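Local atomic coordinates of beta-glucosidase (Chaetomella raphigera, PDB entry 6JXG), a protein that probably hydrolyses terminal, non-reducing beta-D-glucosyl residues with release of beta-D-glucose, as a secreted family 3 glycoside hydrolase of cellulose degradation. Residues Gly159-Thr164 / Asp549-Gly554; Val484-Leu489 / Ser538-Ala543. All coordinates share one frame; numbering follows the deposited sequence.

Both contacts use the long loop region between helices 511-519 and 559-564, and they lie about 15 Å apart, centre to centre, on the same side of the chain's centre. Contact 1 ties residues 549-554 of that region to a loop of the N-terminal, TIM-barrel-like part; contact 2 holds residues 538-543 against the loop that follows strand 477-483 in the C-terminal part. They touch directly, Glu-553 CD lying 3.8 Å from Thr-542 CG2. Lys-116 is shared too: its NZ makes salt bridges with Asp-549 and Glu-553, while its backbone O receives a hydrogen bond from Thr-542 OG1. An N-acetylglucosamine of a protein-attached glycan, not a substrate, lies about 10 Å from the Phe-551 side chain.

Contact 1: residues Gly159-Thr164 / Asp549-Gly554; sequences GNEQET and DNFPEG
The loop after strand 151-157, in the mostly parallel sheet of the N-terminal TIM-barrel-like domain, meets residues 549-554 through Phe-551 and a bridging water. The ring arrives edge first: Phe-551 CZ lies 4.2 Å from Glu-161 CG and 4.5 Å from Gly-159 O, both near the ring plane. Glu-161 CG stands beside the backbone N (chi1 -65°), where it meets the ring; the bend at chi2 (-73°) then turns the carboxylate away, its plane 86° from that of the ring. There OE2 accepts from Ile-114 N and OE1 from the backbone N of Gly-115 and Lys-116, a buried carboxylate held by three peptide N-H groups.

Phe-551 also opens a type I beta turn to Gly-554, and an Asx turn precedes it: Phe-551 N donates to Asp-549 OD1 at 2.9 Å, from above the carboxylate plane. The other oxygen, Asp-549 OD2, accepts a hydrogen bond from the water at 2.8 Å; the same water donates to Gln-162 OE1, also at 2.8 Å. Across that amide, Gln-162 NE2 points almost straight at Thr-164 O (3.0 Å), within its own amide plane, and also donates to Val-545 O. Asp-549 OD2 pairs with Lys-116 NZ as well.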
loop_
_atom_site.group_PDB
_atom_site.type_symbol
_atom_site.label_atom_id
_atom_site.label_comp_id
_atom_site.label_asym_id
_atom_site.label_seq_id
_atom_site.Cartn_x
_atom_site.Cartn_y
_atom_site.Cartn_z
ATOM N N GLY A 159 -2.625 2.141 -13.917
ATOM C CA GLY A 159 -3.416 1.051 -14.496
ATOM C C GLY A 159 -2.751 -0.298 -14.539
ATOM O O GLY A 159 -3.197 -1.169 -15.288
ATOM N N ASN A 160 -1.701 -0.520 -13.728
ATOM C CA ASN A 160 -1.045 -1.861 -13.638
ATOM C C ASN A 160 -1.738 -2.648 -12.539
ATOM O O ASN A 160 -1.225 -2.857 -11.451
ATOM C CB ASN A 160 0.423 -1.646 -13.389
ATOM C CG ASN A 160 1.212 -2.910 -13.205
ATOM O OD1 ASN A 160 0.836 -4.002 -13.713
ATOM N ND2 ASN A 160 2.325 -2.774 -12.530
ATOM N N GLU A 161 -2.977 -3.023 -12.826
ATOM C CA GLU A 161 -3.874 -3.644 -11.842
ATOM C C GLU A 161 -3.784 -5.177 -11.869
ATOM O O GLU A 161 -4.526 -5.818 -11.157
ATOM C CB GLU A 161 -5.296 -3.103 -12.017
ATOM C CG GLU A 161 -5.392 -1.598 -11.707
ATOM C CD GLU A 161 -5.281 -1.310 -10.196
ATOM O OE1 GLU A 161 -5.659 -2.247 -9.409
ATOM O OE2 GLU A 161 -4.833 -0.150 -9.821
ATOM N N GLN A 162 -2.966 -5.738 -12.762
ATOM C CA GLN A 162 -2.663 -7.192 -12.738
ATOM C C GLN A 162 -1.263 -7.464 -13.238
ATOM O O GLN A 162 -0.724 -6.722 -14.055
ATOM C CB GLN A 162 -3.677 -8.012 -13.550
ATOM C CG GLN A 162 -3.670 -7.644 -15.057
ATOM C CD GLN A 162 -4.704 -8.471 -15.820
ATOM O OE1 GLN A 162 -5.900 -8.442 -15.482
ATOM N NE2 GLN A 162 -4.238 -9.274 -16.757
ATOM N N GLU A 163 -0.687 -8.581 -12.775
ATOM C CA GLU A 163 0.653 -8.989 -13.171
ATOM C C GLU A 163 0.658 -9.777 -14.499
ATOM O O GLU A 163 1.600 -9.699 -15.288
ATOM C CB GLU A 163 1.287 -9.856 -12.090
ATOM C CG GLU A 163 1.574 -9.032 -10.847
ATOM C CD GLU A 163 2.460 -7.870 -11.197
ATOM O OE1 GLU A 163 3.692 -8.075 -11.392
ATOM O OE2 GLU A 163 1.914 -6.734 -11.345
ATOM N N THR A 164 -0.428 -10.502 -14.732
ATOM C CA THR A 164 -0.617 -11.229 -15.975
ATOM C C THR A 164 -0.546 -10.299 -17.200
ATOM O O THR A 164 -1.326 -9.309 -17.363
ATOM C CB THR A 164 -1.933 -12.018 -15.947
ATOM O OG1 THR A 164 -1.934 -12.947 -14.842
ATOM C CG2 THR A 164 -2.103 -12.840 -17.283
ATOM N N ASP A 549 -7.796 -4.620 -20.646
ATOM C CA ASP A 549 -8.817 -4.347 -19.648
ATOM C C ASP A 549 -9.441 -2.986 -19.963
ATOM O O ASP A 549 -8.774 -1.972 -19.930
ATOM C CB ASP A 549 -8.219 -4.424 -18.231
ATOM C CG ASP A 549 -9.285 -4.374 -17.116
ATOM O OD1 ASP A 549 -10.474 -4.091 -17.385
ATOM O OD2 ASP A 549 -8.925 -4.600 -15.908
ATOM N N ASN A 550 -10.740 -2.973 -20.291
ATOM C CA ASN A 550 -11.456 -1.726 -20.574
ATOM C C ASN A 550 -12.210 -1.174 -19.377
ATOM O O ASN A 550 -12.989 -0.225 -19.455
ATOM C CB ASN A 550 -12.361 -1.889 -21.795
ATOM C CG ASN A 550 -11.527 -2.097 -23.059
ATOM O OD1 ASN A 550 -10.938 -1.169 -23.591
ATOM N ND2 ASN A 550 -11.487 -3.311 -23.519
ATOM N N PHE A 551 -11.918 -1.755 -18.238
ATOM C CA PHE A 551 -12.401 -1.229 -16.986
ATOM C C PHE A 551 -13.933 -0.940 -17.046
ATOM O O PHE A 551 -14.362 0.141 -16.711
ATOM C CB PHE A 551 -11.643 -0.020 -16.517
ATOM C CG PHE A 551 -10.224 -0.317 -16.016
ATOM C CD1 PHE A 551 -9.252 -0.871 -16.866
ATOM C CD2 PHE A 551 -9.840 -0.036 -14.735
ATOM C CE1 PHE A 551 -7.960 -1.120 -16.420
ATOM C CE2 PHE A 551 -8.546 -0.276 -14.310
ATOM C CZ PHE A 551 -7.635 -0.868 -15.129
ATOM N N PRO A 552 -14.750 -1.913 -17.497
ATOM C CA PRO A 552 -16.191 -1.607 -17.689
ATOM C C PRO A 552 -16.935 -1.362 -16.362
ATOM O O PRO A 552 -17.957 -0.738 -16.323
ATOM C CB PRO A 552 -16.709 -2.867 -18.423
ATOM C CG PRO A 552 -15.819 -3.929 -17.904
ATOM C CD PRO A 552 -14.455 -3.290 -17.892
ATOM N N GLU A 553 -16.345 -1.791 -15.261
ATOM C CA GLU A 553 -16.949 -1.628 -13.942
ATOM C C GLU A 553 -16.877 -0.196 -13.519
ATOM O O GLU A 553 -17.574 0.211 -12.611
ATOM C CB GLU A 553 -16.240 -2.534 -12.928
ATOM C CG GLU A 553 -14.762 -2.246 -12.631
ATOM C CD GLU A 553 -13.760 -2.810 -13.628
ATOM O OE1 GLU A 553 -14.097 -3.657 -14.516
ATOM O OE2 GLU A 553 -12.574 -2.376 -13.569
ATOM N N GLY A 554 -15.947 0.546 -14.123
ATOM C CA GLY A 554 -15.817 1.963 -13.907
ATOM C C GLY A 554 -15.533 2.258 -12.446
ATOM O O GLY A 554 -14.673 1.654 -11.802
HETATM O O HOH W 1 -6.409 -5.673 -15.423
#

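Contact 2: residues Val484-Leu489 / Ser538-Ala543; sequences VGPLIL and SDYGTA
Tyr-540 projects from the 538-543 loop against Pro-486 and Ile-488, on the segment that leads from strand 477-483 of the C-terminal domain's mixed sheet into helix 490-493. No hydrogen bond crosses between the segments; side-chain packing makes the contact, and 112 Å² is buried in all. Pro-486 meets the far end of the tyrosine: its CB lies 3.4 Å from Tyr-540 OH and 4.2 Å from Tyr-540 CZ, while Pro-486 CG stands farther from the hydroxyl, at 4.1 Å. The proline ring thus presents its CB corner to the phenol end, and the two side chains meet at a slant. Ile-488 touches a different part of the ring: the delta methyl CD1 comes up to the edge, near the ring plane, 4.4 Å from Tyr-540 CE2. The long branch of the isoleucine makes this approach, folded by a chi2 of -62°.

Polar bonds then fix the tip of the tyrosine. Its hydroxyl is hydrogen-bonded to both Thr-532 O and Ala-534 N, so the buried oxygen has backbone partners although it abuts the proline carbon. On the tyrosine's own segment, Gly-541 N donates to Ser-538 O at 3.2 Å, closing the turn that bears Tyr-540. Gly-541 itself has a positive phi (70°). On the 484-489 segment, Pro-486 O accepts from Arg-454 NH1, and Ile-488 is joined by backbone bonding to Leu-457, whose loop Tyr-540 also touches.

Aromatic contact completes the surroundings. The Tyr-540 ring packs edge-to-face with Phe-562 of helix 559-564, so it touches both that helix and the loop linking strand 477-483 to helix 490-493, where Leu-489 occupies the N-cap position and packs its side chain on Ile-481 of the strand.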
loop_
_atom_site.group_PDB
_atom_site.type_symbol
_atom_site.label_atom_id
_atom_site.label_comp_id
_atom_site.label_asym_id
_atom_site.label_seq_id
_atom_site.Cartn_x
_atom_site.Cartn_y
_atom_site.Cartn_z
ATOM N N VAL A 484 -2.336 -12.212 1.801
ATOM C CA VAL A 484 -2.085 -11.011 0.991
ATOM C C VAL A 484 -3.314 -10.287 0.544
ATOM O O VAL A 484 -3.218 -9.153 0.063
ATOM C CB VAL A 484 -1.218 -11.332 -0.237
ATOM C CG1 VAL A 484 0.128 -11.825 0.240
ATOM C CG2 VAL A 484 -1.862 -12.406 -1.154
ATOM N N GLY A 485 -4.497 -10.921 0.660
ATOM C CA GLY A 485 -5.701 -10.297 0.186
ATOM C C GLY A 485 -6.928 -11.106 0.468
ATOM O O GLY A 485 -6.813 -12.154 1.072
ATOM N N PRO A 486 -8.077 -10.643 -0.012
ATOM C CA PRO A 486 -9.352 -11.323 0.217
ATOM C C PRO A 486 -9.282 -12.805 -0.093
ATOM O O PRO A 486 -8.605 -13.258 -1.057
ATOM C CB PRO A 486 -10.302 -10.640 -0.784
ATOM C CG PRO A 486 -9.674 -9.352 -1.134
ATOM C CD PRO A 486 -8.220 -9.483 -0.915
ATOM N N LEU A 487 -10.002 -13.558 0.709
ATOM C CA LEU A 487 -10.231 -14.953 0.502
ATOM C C LEU A 487 -11.757 -15.213 0.733
ATOM O O LEU A 487 -12.392 -14.547 1.526
ATOM C CB LEU A 487 -9.431 -15.813 1.468
ATOM C CG LEU A 487 -7.930 -15.767 1.361
ATOM C CD1 LEU A 487 -7.274 -16.425 2.522
ATOM C CD2 LEU A 487 -7.622 -16.501 0.048
ATOM N N ILE A 488 -12.273 -16.249 0.092
ATOM C CA ILE A 488 -13.639 -16.695 0.336
ATOM C C ILE A 488 -13.523 -17.673 1.515
ATOM O O ILE A 488 -12.799 -18.650 1.462
ATOM C CB ILE A 488 -14.233 -17.370 -0.925
ATOM C CG1 ILE A 488 -14.119 -16.463 -2.156
ATOM C CG2 ILE A 488 -15.664 -17.876 -0.669
ATOM C CD1 ILE A 488 -14.870 -15.136 -2.072
ATOM N N LEU A 489 -14.258 -17.380 2.565
ATOM C CA LEU A 489 -14.155 -18.071 3.814
ATOM C C LEU A 489 -15.406 -18.921 4.106
ATOM O O LEU A 489 -15.477 -19.509 5.180
ATOM C CB LEU A 489 -13.938 -17.093 4.937
ATOM C CG LEU A 489 -12.710 -16.191 4.814
ATOM C CD1 LEU A 489 -12.549 -15.283 6.031
ATOM C CD2 LEU A 489 -11.509 -17.095 4.692
ATOM N N SER A 538 -17.296 -14.374 -7.809
ATOM C CA SER A 538 -17.959 -13.628 -8.908
ATOM C C SER A 538 -18.633 -12.318 -8.444
ATOM O O SER A 538 -18.879 -11.447 -9.238
ATOM C CB SER A 538 -19.006 -14.550 -9.612
ATOM O OG SER A 538 -19.960 -14.978 -8.659
ATOM N N ASP A 539 -18.925 -12.202 -7.147
ATOM C CA ASP A 539 -19.470 -11.012 -6.531
ATOM C C ASP A 539 -18.571 -9.761 -6.669
ATOM O O ASP A 539 -19.084 -8.646 -6.611
ATOM C CB ASP A 539 -19.743 -11.241 -5.029
ATOM C CG ASP A 539 -20.987 -12.165 -4.761
ATOM O OD1 ASP A 539 -21.767 -12.454 -5.721
ATOM O OD2 ASP A 539 -21.174 -12.525 -3.578
ATOM N N TYR A 540 -17.248 -9.923 -6.787
ATOM C CA TYR A 540 -16.365 -8.691 -6.927
ATOM C C TYR A 540 -16.633 -7.983 -8.239
ATOM O O TYR A 540 -16.448 -6.757 -8.345
ATOM C CB TYR A 540 -14.863 -8.980 -6.798
ATOM C CG TYR A 540 -14.501 -9.399 -5.454
ATOM C CD1 TYR A 540 -14.184 -8.456 -4.483
ATOM C CD2 TYR A 540 -14.464 -10.718 -5.124
ATOM C CE1 TYR A 540 -13.846 -8.849 -3.223
ATOM C CE2 TYR A 540 -14.139 -11.133 -3.832
ATOM C CZ TYR A 540 -13.874 -10.212 -2.873
ATOM O OH TYR A 540 -13.579 -10.592 -1.598
ATOM N N GLY A 541 -17.124 -8.729 -9.249
ATOM C CA GLY A 541 -17.371 -8.150 -10.561
ATOM C C GLY A 541 -16.126 -7.794 -11.339
ATOM O O GLY A 541 -16.220 -7.138 -12.378
ATOM N N THR A 542 -14.960 -8.131 -10.789
ATOM C CA THR A 542 -13.650 -7.965 -11.475
ATOM C C THR A 542 -12.916 -9.272 -11.392
ATOM O O THR A 542 -13.165 -10.113 -10.497
ATOM C CB THR A 542 -12.779 -6.925 -10.833
ATOM O OG1 THR A 542 -12.675 -7.179 -9.419
ATOM C CG2 THR A 542 -13.341 -5.572 -11.018
ATOM N N ALA A 543 -11.977 -9.420 -12.317
ATOM C CA ALA A 543 -11.150 -10.618 -12.416
ATOM C C ALA A 543 -9.914 -10.317 -13.302
ATOM O O ALA A 543 -9.869 -9.308 -14.048
ATOM C CB ALA A 543 -12.010 -11.728 -13.020
#